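Local coordinates for protein putrescine aminotransferase (Halomonas elongata DSM 2581, PDB 6GWI) that probably catalyses the pyridoxal-5'-phosphate-dependent transfer of an amino group, perhaps from putrescine, at residues 66-71 against 331-336; 291-296 against 324-329; 262-267 against 423-428. All blocks are in the same frame, centred on the assembly; numbering follows the deposited sequence.

Contact 1. Residues 66-71 against 331-336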
loop_
_atom_site.group_PDB
_atom_site.type_symbol
_atom_site.label_atom_id
_atom_site.label_comp_id
_atom_site.label_asym_id
_atom_site.label_seq_id
_atom_site.Cartn_x
_atom_site.Cartn_y
_atom_site.Cartn_z
ATOM N N ARG B 66 -5.355 7.944 24.271
ATOM C CA ARG B 66 -6.809 7.938 24.171
ATOM C C ARG B 66 -7.296 8.835 23.038
ATOM O O ARG B 66 -8.274 8.506 22.356
ATOM C CB ARG B 66 -7.423 8.380 25.502
ATOM C CG ARG B 66 -8.702 7.633 25.879
ATOM C CD ARG B 66 -9.813 8.577 26.324
ATOM N NE ARG B 66 -10.117 8.476 27.751
ATOM C CZ ARG B 66 -10.798 9.392 28.435
ATOM N NH1 ARG B 66 -11.031 9.219 29.729
ATOM N NH2 ARG B 66 -11.239 10.488 27.828
ATOM N N GLU B 67 -6.621 9.968 22.814
ATOM C CA GLU B 67 -7.095 10.926 21.819
ATOM C C GLU B 67 -7.087 10.327 20.419
ATOM O O GLU B 67 -7.971 10.623 19.606
ATOM C CB GLU B 67 -6.242 12.196 21.845
ATOM C CG GLU B 67 -6.309 12.986 23.141
ATOM C CD GLU B 67 -5.139 12.706 24.059
ATOM O OE1 GLU B 67 -4.584 11.590 23.995
ATOM O OE2 GLU B 67 -4.768 13.607 24.842
ATOM N N LEU B 68 -6.082 9.505 20.104
ATOM C CA LEU B 68 -6.045 8.865 18.794
ATOM C C LEU B 68 -7.157 7.833 18.658
ATOM O O LEU B 68 -7.754 7.693 17.585
ATOM C CB LEU B 68 -4.684 8.218 18.552
ATOM C CG LEU B 68 -3.469 9.146 18.482
ATOM C CD1 LEU B 68 -2.253 8.349 18.026
ATOM C CD2 LEU B 68 -3.699 10.336 17.560
ATOM N N VAL B 69 -7.446 7.096 19.734
ATOM C CA VAL B 69 -8.556 6.148 19.708
ATOM C C VAL B 69 -9.864 6.892 19.475
ATOM O O VAL B 69 -10.710 6.473 18.675
ATOM C CB VAL B 69 -8.601 5.334 21.014
ATOM C CG1 VAL B 69 -9.724 4.306 20.962
ATOM C CG2 VAL B 69 -7.266 4.660 21.268
ATOM N N GLU B 70 -10.054 8.003 20.187
ATOM C CA GLU B 70 -11.291 8.764 20.053
ATOM C C GLU B 70 -11.423 9.367 18.659
ATOM O O GLU B 70 -12.527 9.416 18.105
ATOM C CB GLU B 70 -11.354 9.845 21.133
ATOM C CG GLU B 70 -11.403 9.285 22.551
ATOM C CD GLU B 70 -11.230 10.350 23.620
ATOM O OE1 GLU B 70 -11.658 10.109 24.769
ATOM O OE2 GLU B 70 -10.682 11.430 23.318
ATOM N N ALA B 71 -10.312 9.818 18.068
ATOM C CA ALA B 71 -10.370 10.381 16.723
ATOM C C ALA B 71 -10.842 9.345 15.710
ATOM O O ALA B 71 -11.658 9.651 14.832
ATOM C CB ALA B 71 -9.004 10.934 16.321
ATOM N N LEU B 331 -4.294 13.347 11.494
ATOM C CA LEU B 331 -4.480 14.749 11.846
ATOM C C LEU B 331 -4.367 14.954 13.351
ATOM O O LEU B 331 -3.696 15.883 13.816
ATOM C CB LEU B 331 -5.838 15.236 11.344
ATOM C CG LEU B 331 -6.218 16.674 11.713
ATOM C CD1 LEU B 331 -5.238 17.678 11.114
ATOM C CD2 LEU B 331 -7.642 16.973 11.267
ATOM N N LYS B 332 -5.047 14.114 14.131
ATOM C CA LYS B 332 -5.004 14.274 15.580
ATOM C C LYS B 332 -3.596 14.020 16.105
ATOM O O LYS B 332 -3.132 14.710 17.019
ATOM C CB LYS B 332 -6.008 13.334 16.241
ATOM C CG LYS B 332 -6.279 13.640 17.710
ATOM C CD LYS B 332 -6.885 15.036 17.857
ATOM C CE LYS B 332 -7.821 15.137 19.048
ATOM N NZ LYS B 332 -8.177 16.555 19.345
ATOM N N ASN B 333 -2.903 13.034 15.531
ATOM C CA ASN B 333 -1.523 12.759 15.918
ATOM C C ASN B 333 -0.635 13.978 15.693
ATOM O O ASN B 333 0.131 14.373 16.580
ATOM C CB ASN B 333 -1.005 11.550 15.135
ATOM C CG ASN B 333 0.457 11.261 15.399
ATOM O OD1 ASN B 333 0.831 10.835 16.489
ATOM N ND2 ASN B 333 1.291 11.478 14.390
ATOM N N LEU B 334 -0.736 14.606 14.517
ATOM C CA LEU B 334 0.057 15.803 14.255
ATOM C C LEU B 334 -0.297 16.930 15.223
ATOM O O LEU B 334 0.592 17.627 15.724
ATOM C CB LEU B 334 -0.139 16.268 12.812
ATOM C CG LEU B 334 0.262 15.287 11.709
ATOM C CD1 LEU B 334 -0.055 15.888 10.350
ATOM C CD2 LEU B 334 1.737 14.932 11.814
ATOM N N GLU B 335 -1.593 17.141 15.480
ATOM C CA GLU B 335 -2.005 18.202 16.397
ATOM C C GLU B 335 -1.430 17.981 17.792
ATOM O O GLU B 335 -1.039 18.938 18.472
ATOM C CB GLU B 335 -3.530 18.280 16.461
ATOM C CG GLU B 335 -4.184 18.840 15.207
ATOM C CD GLU B 335 -5.681 18.576 15.155
ATOM O OE1 GLU B 335 -6.182 17.775 15.972
ATOM O OE2 GLU B 335 -6.359 19.165 14.287
ATOM N N LEU B 336 -1.393 16.725 18.244
ATOM C CA LEU B 336 -0.840 16.418 19.558
ATOM C C LEU B 336 0.674 16.597 19.568
ATOM O O LEU B 336 1.231 17.210 20.487
ATOM C CB LEU B 336 -1.208 14.989 19.955
ATOM C CG LEU B 336 -2.680 14.754 20.288
ATOM C CD1 LEU B 336 -2.962 13.267 20.394
ATOM C CD2 LEU B 336 -3.052 15.468 21.577
#

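Contact 2. Residues 291-296 against 324-329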
loop_
_atom_site.group_PDB
_atom_site.type_symbol
_atom_site.label_atom_id
_atom_site.label_comp_id
_atom_site.label_asym_id
_atom_site.label_seq_id
_atom_site.Cartn_x
_atom_site.Cartn_y
_atom_site.Cartn_z
ATOM N N TYR B 291 -0.958 4.211 14.399
ATOM C CA TYR B 291 -2.256 3.749 14.878
ATOM C C TYR B 291 -3.162 3.296 13.739
ATOM O O TYR B 291 -3.983 2.392 13.927
ATOM C CB TYR B 291 -2.938 4.847 15.691
ATOM C CG TYR B 291 -2.538 4.862 17.150
ATOM C CD1 TYR B 291 -1.206 4.969 17.527
ATOM C CD2 TYR B 291 -3.497 4.769 18.149
ATOM C CE1 TYR B 291 -0.842 4.987 18.859
ATOM C CE2 TYR B 291 -3.143 4.783 19.482
ATOM C CZ TYR B 291 -1.814 4.895 19.832
ATOM O OH TYR B 291 -1.457 4.913 21.160
ATOM N N LEU B 292 -3.043 3.903 12.562
ATOM C CA LEU B 292 -3.768 3.427 11.390
ATOM C C LEU B 292 -2.891 3.650 10.169
ATOM O O LEU B 292 -2.075 4.581 10.159
ATOM C CB LEU B 292 -5.121 4.134 11.219
ATOM C CG LEU B 292 -6.232 3.756 12.210
ATOM C CD1 LEU B 292 -7.491 4.552 11.904
ATOM C CD2 LEU B 292 -6.538 2.256 12.194
ATOM N N PRO B 293 -3.019 2.816 9.133
ATOM C CA PRO B 293 -2.126 2.949 7.974
ATOM C C PRO B 293 -2.479 4.166 7.136
ATOM O O PRO B 293 -3.632 4.360 6.744
ATOM C CB PRO B 293 -2.344 1.650 7.183
ATOM C CG PRO B 293 -3.161 0.771 8.037
ATOM C CD PRO B 293 -3.902 1.645 9.009
ATOM N N ILE B 294 -1.467 4.978 6.854
ATOM C CA ILE B 294 -1.619 6.101 5.941
ATOM C C ILE B 294 -0.230 6.588 5.565
ATOM O O ILE B 294 0.692 6.580 6.391
ATOM C CB ILE B 294 -2.465 7.229 6.561
ATOM C CG1 ILE B 294 -2.552 8.414 5.594
ATOM C CG2 ILE B 294 -1.890 7.673 7.911
ATOM C CD1 ILE B 294 -3.633 9.416 5.948
ATOM N N GLY B 295 -0.063 6.977 4.309
ATOM C CA GLY B 295 1.172 7.575 3.855
ATOM C C GLY B 295 0.863 8.633 2.822
ATOM O O GLY B 295 -0.308 8.962 2.611
ATOM N N GLY B 296 1.887 9.182 2.186
ATOM C CA GLY B 296 1.658 10.130 1.113
ATOM C C GLY B 296 2.970 10.652 0.579
ATOM O O GLY B 296 4.055 10.248 1.008
ATOM N N PRO B 324 -10.634 8.350 5.203
ATOM C CA PRO B 324 -11.009 9.403 6.161
ATOM C C PRO B 324 -10.747 9.039 7.613
ATOM O O PRO B 324 -10.394 9.922 8.403
ATOM C CB PRO B 324 -12.508 9.607 5.889
ATOM C CG PRO B 324 -12.960 8.326 5.262
ATOM C CD PRO B 324 -11.800 7.829 4.463
ATOM N N THR B 325 -10.891 7.768 7.996
ATOM C CA THR B 325 -10.599 7.395 9.378
ATOM C C THR B 325 -9.101 7.449 9.655
ATOM O O THR B 325 -8.676 7.937 10.709
ATOM C CB THR B 325 -11.160 6.006 9.682
ATOM O OG1 THR B 325 -12.582 6.015 9.491
ATOM C CG2 THR B 325 -10.856 5.599 11.123
ATOM N N CYS B 326 -8.285 6.948 8.725
ATOM C CA CYS B 326 -6.838 7.040 8.891
ATOM C C CYS B 326 -6.374 8.491 8.894
ATOM O O CYS B 326 -5.490 8.868 9.671
ATOM C CB CYS B 326 -6.137 6.258 7.782
ATOM S SG CYS B 326 -6.607 4.512 7.703
ATOM N N ALA B 327 -6.953 9.320 8.017
ATOM C CA ALA B 327 -6.597 10.734 7.977
ATOM C C ALA B 327 -6.995 11.445 9.263
ATOM O O ALA B 327 -6.263 12.313 9.753
ATOM C CB ALA B 327 -7.257 11.411 6.775
ATOM N N ALA B 328 -8.177 11.127 9.799
ATOM C CA ALA B 328 -8.601 11.706 11.070
ATOM C C ALA B 328 -7.605 11.392 12.183
ATOM O O ALA B 328 -7.300 12.253 13.018
ATOM C CB ALA B 328 -9.992 11.186 11.436
ATOM N N VAL B 329 -7.100 10.156 12.219
ATOM C CA VAL B 329 -6.125 9.773 13.235
ATOM C C VAL B 329 -4.797 10.482 13.009
ATOM O O VAL B 329 -4.165 10.962 13.958
ATOM C CB VAL B 329 -5.959 8.242 13.244
ATOM C CG1 VAL B 329 -4.691 7.830 13.975
ATOM C CG2 VAL B 329 -7.160 7.603 13.902
#

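Contact 3. Residues 262-267 against 423-428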
loop_
_atom_site.group_PDB
_atom_site.type_symbol
_atom_site.label_atom_id
_atom_site.label_comp_id
_atom_site.label_asym_id
_atom_site.label_seq_id
_atom_site.Cartn_x
_atom_site.Cartn_y
_atom_site.Cartn_z
ATOM N N PHE B 262 8.501 13.659 11.332
ATOM C CA PHE B 262 7.595 13.781 12.476
ATOM C C PHE B 262 8.288 13.505 13.812
ATOM O O PHE B 262 7.730 12.861 14.700
ATOM C CB PHE B 262 6.372 12.883 12.260
ATOM C CG PHE B 262 5.687 13.146 10.944
ATOM C CD1 PHE B 262 4.964 14.313 10.755
ATOM C CD2 PHE B 262 5.813 12.266 9.881
ATOM C CE1 PHE B 262 4.359 14.586 9.545
ATOM C CE2 PHE B 262 5.208 12.532 8.667
ATOM C CZ PHE B 262 4.478 13.694 8.501
ATOM N N GLY B 263 9.504 14.039 13.964
ATOM C CA GLY B 263 10.146 14.199 15.253
ATOM C C GLY B 263 11.356 13.322 15.491
ATOM O O GLY B 263 12.141 13.610 16.407
ATOM N N ARG B 264 11.541 12.273 14.686
ATOM C CA ARG B 264 12.541 11.252 14.985
ATOM C C ARG B 264 13.909 11.856 15.274
ATOM O O ARG B 264 14.575 11.476 16.245
ATOM C CB ARG B 264 12.621 10.270 13.812
ATOM C CG ARG B 264 13.634 9.147 13.964
ATOM C CD ARG B 264 13.455 8.363 15.253
ATOM N NE ARG B 264 12.081 7.910 15.464
ATOM C CZ ARG B 264 11.640 7.379 16.601
ATOM N NH1 ARG B 264 12.463 7.229 17.630
ATOM N NH2 ARG B 264 10.374 6.995 16.711
ATOM N N LEU B 265 14.339 12.814 14.454
ATOM C CA LEU B 265 15.666 13.403 14.569
ATOM C C LEU B 265 15.651 14.772 15.239
ATOM O O LEU B 265 16.676 15.460 15.237
ATOM C CB LEU B 265 16.312 13.522 13.188
ATOM C CG LEU B 265 16.411 12.246 12.353
ATOM C CD1 LEU B 265 17.055 12.548 11.007
ATOM C CD2 LEU B 265 17.188 11.173 13.094
ATOM N N GLY B 266 14.520 15.185 15.800
ATOM C CA GLY B 266 14.402 16.495 16.401
ATOM C C GLY B 266 13.833 17.557 15.495
ATOM O O GLY B 266 13.821 18.734 15.876
ATOM N N GLU B 267 13.357 17.181 14.312
ATOM C CA GLU B 267 12.723 18.104 13.388
ATOM C C GLU B 267 11.465 17.438 12.856
ATOM O O GLU B 267 11.305 16.217 12.938
ATOM C CB GLU B 267 13.648 18.465 12.217
ATOM C CG GLU B 267 15.083 18.782 12.614
ATOM C CD GLU B 267 15.225 20.120 13.301
ATOM O OE1 GLU B 267 14.347 20.986 13.102
ATOM O OE2 GLU B 267 16.213 20.307 14.041
ATOM N N PRO B 423 13.037 4.616 19.894
ATOM C CA PRO B 423 11.933 4.497 20.858
ATOM C C PRO B 423 10.854 5.531 20.598
ATOM O O PRO B 423 11.062 6.479 19.823
ATOM C CB PRO B 423 12.618 4.736 22.215
ATOM C CG PRO B 423 13.846 5.522 21.893
ATOM C CD PRO B 423 14.286 5.086 20.523
ATOM N N PRO B 424 9.682 5.376 21.213
ATOM C CA PRO B 424 8.650 6.412 21.090
ATOM C C PRO B 424 9.190 7.766 21.518
ATOM O O PRO B 424 10.030 7.871 22.414
ATOM C CB PRO B 424 7.537 5.920 22.023
ATOM C CG PRO B 424 7.710 4.429 22.031
ATOM C CD PRO B 424 9.196 4.202 21.963
ATOM N N LEU B 425 8.712 8.813 20.847
ATOM C CA LEU B 425 9.203 10.154 21.133
ATOM C C LEU B 425 8.719 10.678 22.476
ATOM O O LEU B 425 9.217 11.712 22.933
ATOM C CB LEU B 425 8.783 11.105 20.015
ATOM C CG LEU B 425 9.163 10.657 18.601
ATOM C CD1 LEU B 425 8.916 11.787 17.617
ATOM C CD2 LEU B 425 10.613 10.175 18.510
ATOM N N VAL B 426 7.775 9.989 23.118
ATOM C CA VAL B 426 7.292 10.371 24.438
ATOM C C VAL B 426 7.955 9.551 25.540
ATOM O O VAL B 426 7.477 9.546 26.679
ATOM C CB VAL B 426 5.760 10.255 24.522
ATOM C CG1 VAL B 426 5.107 11.155 23.483
ATOM C CG2 VAL B 426 5.315 8.806 24.350
ATOM N N ILE B 427 9.045 8.848 25.223
ATOM C CA ILE B 427 9.732 8.054 26.232
ATOM C C ILE B 427 10.201 8.970 27.351
ATOM O O ILE B 427 10.658 10.096 27.113
ATOM C CB ILE B 427 10.903 7.283 25.599
ATOM C CG1 ILE B 427 11.497 6.294 26.607
ATOM C CG2 ILE B 427 11.981 8.247 25.107
ATOM C CD1 ILE B 427 12.528 5.339 26.010
ATOM N N ARG B 428 10.095 8.489 28.582
ATOM C CA ARG B 428 10.518 9.274 29.728
ATOM C C ARG B 428 12.005 9.056 29.987
ATOM O O ARG B 428 12.606 8.079 29.535
ATOM C CB ARG B 428 9.723 8.893 30.978
ATOM C CG ARG B 428 8.315 9.459 31.046
ATOM C CD ARG B 428 7.645 9.059 32.353
ATOM N NE ARG B 428 6.832 10.133 32.917
ATOM C CZ ARG B 428 7.327 11.203 33.534
ATOM N NH1 ARG B 428 8.638 11.356 33.662
ATOM N NH2 ARG B 428 6.508 12.127 34.019
#

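Contact 1. Residues 66-71 against 331-336
Lys332 lays the aliphatic start of its side chain against Ala71 and Glu67, at one side of a near-antiparallel helix pair in this class-III aminotransferase. The short axes of 66-71 and 331-336 approach to 9.5 Å with 151° between their N-to-C directions, and no hydrogen bond joins them, so the contact is one of packing. CB of Lys332 meets CB of Ala71 at 3.8 Å. CG of Lys332, anti to the backbone N (chi1 -167°), lies 3.9 Å from Glu67 O; the small alanine is consistent with the lysine chain passing so close. One residue on, Asn333 offers mainly its backbone: CD2 of Leu68 points at the turn of helix and comes to 3.5 Å from Asn333 N, with Asn333 CB also alongside at 3.8 Å. The amide head of Asn333 turns elsewhere, its OD1 hydrogen-bonded to Ser289 OG in the loop after Lys285 of the PLP pocket. Leu336, one turn beyond Lys332, brings its branches to the start of helix 66-78, its side chain running at a slant to that of Glu67. The Glu67 carboxylate has its charged mate in Arg65, and the contact with Leu336 falls mostly to the aliphatic root of the glutamate. CD1 of Leu336 reaches both neighbours there, 3.7 Å from Glu67 CB and 4.1 Å from Leu68 CD2.

Contact 2. Residues 291-296 against 324-329
Cys326 projects from the first turn of helix 324-339 into the bend of the extended chain 291-296, where its SG lies 3.8 Å from Leu292 CB and 3.1 Å from the carbonyl O of Pro293. With SG beside its own backbone N (chi1 -58°), the thiol is directed to Leu292 and Pro293, while CB of the same cysteine faces CB of Ile294 at 4.0 Å. Leu292 CD1 touches two residues one turn apart, Thr325 CG2 at 3.6 Å and Val329 CG2 at 3.7 Å, and the leucine and valine side chains meet roughly at right angles. Farther along, CD1 of the extended Ile294 rests 3.8 Å from Ala327 CA, against the helix backbone, the alanine CB being directed away. Tyr291 touches Val329 through CB alone; its ring leads off, and the hydroxyl is held by Gly62 O and Arg65 N. Thr325 OG1 is likewise engaged away from the contact, with Pro80 O. Pro293 and Cys326 also pack against Cys326 and Pro293 of the second subunit, placing this buried contact at the dimer interface. Helices 66-78 and 91-103 flank it, and the chain then enters strand 295-300, which runs antiparallel between strands 108-114 and 280-283.

Contact 3. Residues 262-267 against 423-428
A buried loop-to-loop contact, made by an arginine grasping a backbone carbonyl, joins the turn after strand 252-255 to the segment between strand 418-421 and helix 429-450. Arg264 NH1 donates to Pro423 O at 2.7 Å with an N-H...O angle of 160°, and the carbonyl oxygen lies only 8° out of the guanidinium plane; NH2 adds a weak bond of 3.2 Å to the same Pro423 O. Bends at chi2 and chi3 fold the arginine chain towards the proline. Leu425 covers one guanidinium face, its CD2 3.5 Å from Arg264 CZ and above the centre of the group, while its CD1 reaches 3.3 Å from Phe262 O. A CB at Gly263 would run into Leu425 CD1 and, at these backbone angles, into Phe262 O, which explains the glycine. NH1 also bonds Leu375 O, so the one group ties together three parts of the chain. A leucine in place of Arg264 would probably leave the Pro423 and Leu375 carbonyls without these donors inside a buried interface. The type I turn at 263-266 is thus bonded to the residue just before another, at 424-427, between the PLP-binding region and the C-terminal part of the class-III aminotransferase fold.

Overall arrangement
Contacts 1 and 2 share helix 324-339 and have centres about 10 Å apart: its first turns pack on 291-296 and the following ones on 66-71. Leu68 bridges them, its CD1 lying 3.6 Å from Tyr291 CD1. Contact 3 is joined to contact 1 where Leu334 CD2 meets Phe262 CD1 at 3.5 Å, whereas contacts 2 and 3 do not touch, their nearest atoms being about 8 Å apart. Two of the three approach the cofactor: the side chain of Pro293 in contact 2 is about 8 Å from a bound PLP, and that of Arg264 in contact 3 about 10 Å. Segments 262-267 and 291-296 follow the PLP-pocket residues Ile259 and Lys285 respectively.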